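PDB 5JCD: chitin elicitor-binding protein from Oryza sativa subsp. japonica, which binds chitin oligosaccharides through its LysM-containing ectodomain, the part crystallised here, and takes part in the signalling that triggers rice defence responses. Local coordinates for residues 33-37 against 66-70; 75-79 against 129-135. All coordinates share one frame; numbering follows the deposited sequence.

Interaction 1: 33-37 against 66-70; sequences RFNTT and IPFRC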
ATOM      1  N   ARG A  33      -6.445  -8.349  -9.598  1.00 46.22           N
ATOM      2  CA  ARG A  33      -5.023  -8.004  -9.643  1.00 55.44           C
ATOM      3  C   ARG A  33      -4.408  -8.140  -8.251  1.00 53.86           C
ATOM      4  O   ARG A  33      -3.277  -8.588  -8.085  1.00 59.07           O
ATOM      5  CB  ARG A  33      -4.820  -6.562 -10.138  1.00 64.38           C
ATOM      6  CG  ARG A  33      -3.373  -6.003  -9.995  1.00 87.98           C
ATOM      7  CD  ARG A  33      -3.288  -4.529 -10.450  1.00 80.44           C
ATOM      8  NE  ARG A  33      -4.200  -4.293 -11.563  1.00 78.71           N
ATOM      9  CZ  ARG A  33      -4.606  -3.100 -11.976  1.00 82.15           C
ATOM     10  NH1 ARG A  33      -4.190  -1.992 -11.372  1.00 75.63           N
ATOM     11  NH2 ARG A  33      -5.453  -3.019 -12.993  1.00 89.73           N
ATOM     12  N   PHE A  34      -5.177  -7.762  -7.245  1.00 44.23           N
ATOM     13  CA  PHE A  34      -4.651  -7.745  -5.899  1.00 42.24           C
ATOM     14  C   PHE A  34      -4.858  -9.067  -5.178  1.00 45.83           C
ATOM     15  O   PHE A  34      -3.896  -9.635  -4.653  1.00 44.48           O
ATOM     16  CB  PHE A  34      -5.180  -6.522  -5.128  1.00 30.08           C
ATOM     17  CG  PHE A  34      -4.446  -5.260  -5.472  1.00 33.34           C
ATOM     18  CD1 PHE A  34      -3.300  -4.894  -4.772  1.00 33.60           C
ATOM     19  CD2 PHE A  34      -4.857  -4.469  -6.535  1.00 27.60           C
ATOM     20  CE1 PHE A  34      -2.592  -3.738  -5.104  1.00 30.52           C
ATOM     21  CE2 PHE A  34      -4.142  -3.318  -6.887  1.00 34.20           C
ATOM     22  CZ  PHE A  34      -3.005  -2.957  -6.170  1.00 30.23           C
ATOM     23  N   ASN A  35      -6.090  -9.577  -5.224  1.00 42.15           N
ATOM     24  CA  ASN A  35      -6.444 -10.855  -4.604  1.00 51.55           C
ATOM     25  C   ASN A  35      -6.084 -10.882  -3.114  1.00 47.27           C
ATOM     26  O   ASN A  35      -5.648 -11.899  -2.584  1.00 57.65           O
ATOM     27  CB  ASN A  35      -5.800 -12.028  -5.353  1.00 55.68           C
ATOM     28  CG  ASN A  35      -6.538 -13.337  -5.123  1.00 61.52           C
ATOM     29  OD1 ASN A  35      -7.750 -13.337  -4.880  1.00 57.95           O
ATOM     30  ND2 ASN A  35      -5.821 -14.459  -5.224  1.00 64.44           N
ATOM     31  N   THR A  36      -6.265  -9.750  -2.450  1.00 42.72           N
ATOM     32  CA  THR A  36      -5.880  -9.614  -1.052  1.00 46.05           C
ATOM     33  C   THR A  36      -7.089  -9.501  -0.148  1.00 41.48           C
ATOM     34  O   THR A  36      -6.984  -9.540   1.076  1.00 47.88           O
ATOM     35  CB  THR A  36      -5.057  -8.343  -0.851  1.00 40.84           C
ATOM     36  OG1 THR A  36      -5.816  -7.204  -1.287  1.00 38.48           O
ATOM     37  CG2 THR A  36      -3.767  -8.432  -1.629  1.00 28.23           C
ATOM     38  N   THR A  37      -8.244  -9.384  -0.775  1.00 34.83           N
ATOM     39  CA  THR A  37      -9.484  -9.119  -0.082  1.00 42.60           C
ATOM     40  C   THR A  37     -10.591  -9.598  -1.009  1.00 40.69           C
ATOM     41  O   THR A  37     -10.353  -9.828  -2.187  1.00 42.79           O
ATOM     42  CB  THR A  37      -9.645  -7.601   0.231  1.00 46.42           C
ATOM     43  OG1 THR A  37     -10.899  -7.367   0.872  1.00 59.81           O
ATOM     44  CG2 THR A  37      -9.605  -6.763  -1.033  1.00 40.81           C
ATOM     45  N   ILE A  66      -7.448  -0.128  -0.803  1.00 29.69           N
ATOM     46  CA  ILE A  66      -7.335  -1.568  -0.956  1.00 27.12           C
ATOM     47  C   ILE A  66      -6.795  -2.194   0.324  1.00 29.43           C
ATOM     48  O   ILE A  66      -5.664  -1.945   0.692  1.00 38.47           O
ATOM     49  CB  ILE A  66      -6.479  -1.946  -2.189  1.00 37.01           C
ATOM     50  CG1 ILE A  66      -7.104  -1.312  -3.444  1.00 34.20           C
ATOM     51  CG2 ILE A  66      -6.342  -3.470  -2.309  1.00 34.62           C
ATOM     52  CD1 ILE A  66      -6.429  -1.644  -4.720  1.00 41.08           C
ATOM     53  N   PRO A  67      -7.646  -2.958   1.033  1.00 28.63           N
ATOM     54  CA  PRO A  67      -7.318  -3.671   2.278  1.00 39.40           C
ATOM     55  C   PRO A  67      -6.581  -4.967   2.022  1.00 40.75           C
ATOM     56  O   PRO A  67      -6.756  -5.572   0.965  1.00 38.10           O
ATOM     57  CB  PRO A  67      -8.692  -3.965   2.914  1.00 37.18           C
ATOM     58  CG  PRO A  67      -9.707  -3.705   1.877  1.00 47.29           C
ATOM     59  CD  PRO A  67      -9.040  -3.178   0.620  1.00 40.20           C
ATOM     60  N   PHE A  68      -5.725  -5.363   2.952  1.00 33.04           N
ATOM     61  CA  PHE A  68      -5.044  -6.632   2.808  1.00 34.93           C
ATOM     62  C   PHE A  68      -4.530  -7.126   4.144  1.00 33.11           C
ATOM     63  O   PHE A  68      -4.514  -6.391   5.118  1.00 31.36           O
ATOM     64  CB  PHE A  68      -3.888  -6.523   1.794  1.00 33.60           C
ATOM     65  CG  PHE A  68      -2.866  -5.472   2.135  1.00 37.39           C
ATOM     66  CD1 PHE A  68      -1.777  -5.777   2.940  1.00 37.44           C
ATOM     67  CD2 PHE A  68      -2.995  -4.174   1.645  1.00 20.07           C
ATOM     68  CE1 PHE A  68      -0.848  -4.806   3.253  1.00 41.12           C
ATOM     69  CE2 PHE A  68      -2.078  -3.211   1.957  1.00 29.97           C
ATOM     70  CZ  PHE A  68      -1.000  -3.513   2.757  1.00 30.73           C
ATOM     71  N   ARG A  69      -4.087  -8.375   4.172  1.00 34.25           N
ATOM     72  CA  ARG A  69      -3.493  -8.928   5.362  1.00 37.16           C
ATOM     73  C   ARG A  69      -2.037  -8.555   5.462  1.00 37.91           C
ATOM     74  O   ARG A  69      -1.261  -8.806   4.562  1.00 40.26           O
ATOM     75  CB  ARG A  69      -3.663 -10.444   5.393  1.00 35.04           C
ATOM     76  CG  ARG A  69      -3.824 -10.998   6.810  1.00 52.23           C
ATOM     77  CD  ARG A  69      -3.023 -12.274   7.000  1.00 66.78           C
ATOM     78  NE  ARG A  69      -3.353 -13.251   5.966  1.00 71.60           N
ATOM     79  CZ  ARG A  69      -2.722 -14.406   5.798  1.00 76.57           C
ATOM     80  NH1 ARG A  69      -1.723 -14.728   6.604  1.00 83.43           N
ATOM     81  NH2 ARG A  69      -3.091 -15.239   4.833  1.00 73.84           N
ATOM     82  N   CYS A  70      -1.685  -7.898   6.556  1.00 39.56           N
ATOM     83  CA  CYS A  70      -0.308  -7.559   6.821  1.00 28.20           C
ATOM     84  C   CYS A  70       0.357  -8.605   7.713  1.00 35.71           C
ATOM     85  O   CYS A  70      -0.235  -9.103   8.663  1.00 35.24           O
ATOM     86  CB  CYS A  70      -0.246  -6.198   7.511  1.00 26.06           C
ATOM     87  SG  CYS A  70       1.428  -5.653   7.890  1.00 34.12           S
TER
HETATM   88  O   HOH W   1      -4.787 -10.054   2.243  1.00 46.83           O
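F34, in the last turn of helix 27-34, meets I66 through its ring: methyl CD1 of I66 sits over one face, 3.8 Å from the centroid of the F34 ring, a CH-pi contact displaced toward CD2 and CE2. The two side chains cross at about a right angle, and Y19 packs edge-to-face with the same ring. A serine in place of F34 would probably leave I66 CD1 without its aromatic cover and open a gap beside Y19. N35 then takes a positive phi that ends the helix and turns the chain onto strand 63-72. At T36, chi1 of 58° sets OG1 between the backbone N and the carbonyl carbon, from where T36 OG1 donates to P67 O at 2.9 Å, 16° out of the carbonyl plane. T36 CB meanwhile lies 3.4 Å from F68 CB, the two side chains running side by side, and a water links T36 O to R69 N. T37 brings CB and CG2 against P67 O, while T37 OG1 lies 4.0 Å from P67 CG. P67 also packs against L42 and A45 of helix 39-45. Helices 27-34 and 39-45 lie between paired strands 25-26 and 57-58, consistent with a LysM-like beta-alpha-alpha-beta unit, and the turn joining them rests on strand 63-72.

Interaction 2: 75-79 against 129-135; sequences DVGQS and WIPLPCS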
ATOM      1  N   ASP A  75      10.929  -6.772  11.824  1.00 39.86           N
ATOM      2  CA  ASP A  75      11.553  -5.519  11.398  1.00 48.48           C
ATOM      3  C   ASP A  75      10.534  -4.685  10.650  1.00 42.90           C
ATOM      4  O   ASP A  75      10.460  -3.466  10.796  1.00 34.37           O
ATOM      5  CB  ASP A  75      12.746  -5.764  10.468  1.00 53.62           C
ATOM      6  CG  ASP A  75      13.945  -6.328  11.185  1.00 65.04           C
ATOM      7  OD1 ASP A  75      14.245  -5.852  12.299  1.00 75.99           O
ATOM      8  OD2 ASP A  75      14.601  -7.231  10.637  1.00 65.10           O
ATOM      9  N   VAL A  76       9.726  -5.371   9.861  1.00 34.13           N
ATOM     10  CA  VAL A  76       8.928  -4.710   8.881  1.00 30.75           C
ATOM     11  C   VAL A  76       7.570  -5.402   8.762  1.00 41.71           C
ATOM     12  O   VAL A  76       7.389  -6.551   9.201  1.00 38.44           O
ATOM     13  CB  VAL A  76       9.733  -4.691   7.527  1.00 46.31           C
ATOM     14  CG1 VAL A  76       9.728  -6.050   6.843  1.00 41.84           C
ATOM     15  CG2 VAL A  76       9.194  -3.702   6.623  1.00 52.65           C
ATOM     16  N   GLY A  77       6.595  -4.665   8.250  1.00 40.82           N
ATOM     17  CA  GLY A  77       5.301  -5.228   7.927  1.00 41.97           C
ATOM     18  C   GLY A  77       5.148  -5.291   6.415  1.00 40.55           C
ATOM     19  O   GLY A  77       5.404  -4.314   5.735  1.00 37.12           O
ATOM     20  N   GLN A  78       4.725  -6.429   5.885  1.00 27.70           N
ATOM     21  CA  GLN A  78       4.537  -6.579   4.445  1.00 35.59           C
ATOM     22  C   GLN A  78       3.210  -7.249   4.173  1.00 33.93           C
ATOM     23  O   GLN A  78       2.751  -8.046   4.981  1.00 34.31           O
ATOM     24  CB  GLN A  78       5.670  -7.428   3.844  1.00 35.56           C
ATOM     25  CG  GLN A  78       7.035  -6.808   4.095  1.00 39.27           C
ATOM     26  CD  GLN A  78       8.157  -7.779   3.904  1.00 48.86           C
ATOM     27  OE1 GLN A  78       8.058  -8.943   4.293  1.00 53.90           O
ATOM     28  NE2 GLN A  78       9.229  -7.318   3.263  1.00 42.74           N
ATOM     29  N   SER A  79       2.591  -6.923   3.045  1.00 34.16           N
ATOM     30  CA  SER A  79       1.374  -7.611   2.634  1.00 30.20           C
ATOM     31  C   SER A  79       1.727  -9.102   2.527  1.00 37.50           C
ATOM     32  O   SER A  79       2.772  -9.473   1.995  1.00 33.54           O
ATOM     33  CB  SER A  79       0.865  -7.043   1.304  1.00 37.88           C
ATOM     34  OG  SER A  79       1.827  -7.178   0.272  1.00 34.02           O
ATOM     35  N   TRP A 129       6.136 -11.829  -5.693  1.00 57.29           N
ATOM     36  CA  TRP A 129       5.420 -11.352  -4.511  1.00 52.23           C
ATOM     37  C   TRP A 129       5.708  -9.870  -4.344  1.00 49.21           C
ATOM     38  O   TRP A 129       6.860  -9.484  -4.177  1.00 48.20           O
ATOM     39  CB  TRP A 129       5.885 -12.096  -3.256  1.00 51.18           C
ATOM     40  CG  TRP A 129       5.383 -11.483  -1.964  1.00 54.12           C
ATOM     41  CD1 TRP A 129       4.163 -10.887  -1.754  1.00 50.87           C
ATOM     42  CD2 TRP A 129       6.102 -11.369  -0.722  1.00 56.00           C
ATOM     43  NE1 TRP A 129       4.072 -10.437  -0.461  1.00 55.95           N
ATOM     44  CE2 TRP A 129       5.242 -10.715   0.200  1.00 53.88           C
ATOM     45  CE3 TRP A 129       7.378 -11.769  -0.292  1.00 47.98           C
ATOM     46  CZ2 TRP A 129       5.617 -10.444   1.528  1.00 35.37           C
ATOM     47  CZ3 TRP A 129       7.754 -11.501   1.033  1.00 51.72           C
ATOM     48  CH2 TRP A 129       6.872 -10.837   1.927  1.00 39.77           C
ATOM     49  N   ILE A 130       4.668  -9.046  -4.349  1.00 45.45           N
ATOM     50  CA  ILE A 130       4.838  -7.616  -4.124  1.00 43.12           C
ATOM     51  C   ILE A 130       4.585  -7.292  -2.636  1.00 45.70           C
ATOM     52  O   ILE A 130       3.457  -7.377  -2.161  1.00 38.75           O
ATOM     53  CB  ILE A 130       3.860  -6.810  -5.010  1.00 39.44           C
ATOM     54  CG1 ILE A 130       3.969  -7.240  -6.480  1.00 39.12           C
ATOM     55  CG2 ILE A 130       4.071  -5.316  -4.844  1.00 36.34           C
ATOM     56  CD1 ILE A 130       5.356  -7.047  -7.102  1.00 38.11           C
ATOM     57  N   PRO A 131       5.635  -6.911  -1.898  1.00 39.98           N
ATOM     58  CA  PRO A 131       5.480  -6.629  -0.467  1.00 37.84           C
ATOM     59  C   PRO A 131       4.971  -5.213  -0.169  1.00 32.83           C
ATOM     60  O   PRO A 131       5.753  -4.372   0.256  1.00 32.79           O
ATOM     61  CB  PRO A 131       6.909  -6.751   0.052  1.00 43.62           C
ATOM     62  CG  PRO A 131       7.746  -6.258  -1.112  1.00 41.00           C
ATOM     63  CD  PRO A 131       7.020  -6.721  -2.355  1.00 37.85           C
ATOM     64  N   LEU A 132       3.685  -4.957  -0.368  1.00 35.16           N
ATOM     65  CA  LEU A 132       3.103  -3.662   0.019  1.00 34.73           C
ATOM     66  C   LEU A 132       3.405  -3.320   1.480  1.00 36.30           C
ATOM     67  O   LEU A 132       3.334  -4.183   2.377  1.00 38.67           O
ATOM     68  CB  LEU A 132       1.593  -3.676  -0.210  1.00 30.18           C
ATOM     69  CG  LEU A 132       1.194  -4.079  -1.632  1.00 28.57           C
ATOM     70  CD1 LEU A 132      -0.291  -4.269  -1.732  1.00 31.29           C
ATOM     71  CD2 LEU A 132       1.649  -2.993  -2.612  1.00 35.31           C
ATOM     72  N   PRO A 133       3.762  -2.060   1.726  1.00 32.49           N
ATOM     73  CA  PRO A 133       4.174  -1.662   3.072  1.00 28.69           C
ATOM     74  C   PRO A 133       3.003  -1.568   4.064  1.00 37.88           C
ATOM     75  O   PRO A 133       1.916  -1.065   3.756  1.00 30.38           O
ATOM     76  CB  PRO A 133       4.807  -0.290   2.838  1.00 25.25           C
ATOM     77  CG  PRO A 133       4.053   0.256   1.673  1.00 23.62           C
ATOM     78  CD  PRO A 133       3.663  -0.910   0.811  1.00 33.54           C
ATOM     79  N   CYS A 134       3.249  -2.052   5.271  1.00 33.23           N
ATOM     80  CA  CYS A 134       2.225  -2.073   6.292  1.00 28.89           C
ATOM     81  C   CYS A 134       2.872  -2.237   7.647  1.00 33.06           C
ATOM     82  O   CYS A 134       4.087  -2.353   7.757  1.00 29.48           O
ATOM     83  CB  CYS A 134       1.222  -3.220   6.048  1.00 23.36           C
ATOM     84  SG  CYS A 134       1.925  -4.907   6.028  1.00 32.09           S
ATOM     85  N   SER A 135       2.035  -2.234   8.676  1.00 29.75           N
ATOM     86  CA  SER A 135       2.485  -2.471  10.033  1.00 37.23           C
ATOM     87  C   SER A 135       1.296  -2.887  10.860  1.00 37.56           C
ATOM     88  O   SER A 135       0.139  -2.634  10.483  1.00 33.50           O
ATOM     89  CB  SER A 135       3.099  -1.212  10.637  1.00 36.95           C
ATOM     90  OG  SER A 135       3.540  -1.446  11.966  1.00 34.17           O
TER
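With chi1 at 59°, S79 OG lies between its own backbone N and carbonyl carbon, close to L132, whose N gives it a weak bond of 3.0 Å; OG also bonds to L82 O, outside the contact. W129 has CG anti to the backbone N (chi1 169°), which carries the indole to the end of strand 76-79. There W129 NE1 donates to S79 O at 2.9 Å, with the oxygen near the ring plane, so this edge of the indole is fixed by a backbone carbonyl. Q78 crosses the indole, its amide plane 82° from the ring, and Q78 OE1 comes within 3.3 Å of W129 CH2. P131 CB packs 4.0 Å from Q78 CG and also lies over one indole face, near the rim. P131 is the centre of an inverse gamma turn, which bends the chain leaving the LysM 1 strand 127-129 into the short strand 133-134. That strand runs antiparallel to 76-79, extending the central sheet: S79 N donates to L132 O at 2.9 Å, in the carbonyl plane, and Q78 faces P133 as a non-hydrogen-bonded pair. C134 N also donates to G77 O, but the bond is long (3.2 Å) and comes from above the carbonyl plane, so the pairing is loose here. The sulfur of C134, disulfide-bonded to C70, lies 3.2 Å from Q78 N. R81 makes a cation-pi contact with the indole, and the backbone N of W129 bonds to OD1 of N114, a chitin-binding residue.

In the fold
Both contacts reach the same mixed sheet, in which strands 63-72 and 76-79 are antiparallel neighbours. Interaction 2 is the more deeply buried, with no exposed residue among those that touch; interaction 1 is partly buried and has a water bridging the two backbones. The disulfide C70–C134 ties one to the other, and F68 packs its ring on S79 and C134, so the strand that receives the turn after helix 27-34 also backs the junction at 129-135. Their chemistry differs accordingly: the partly buried contact relies on a methyl over a ring and a threonine hydroxyl, the buried one mainly on backbone carbonyls and an indole N-H.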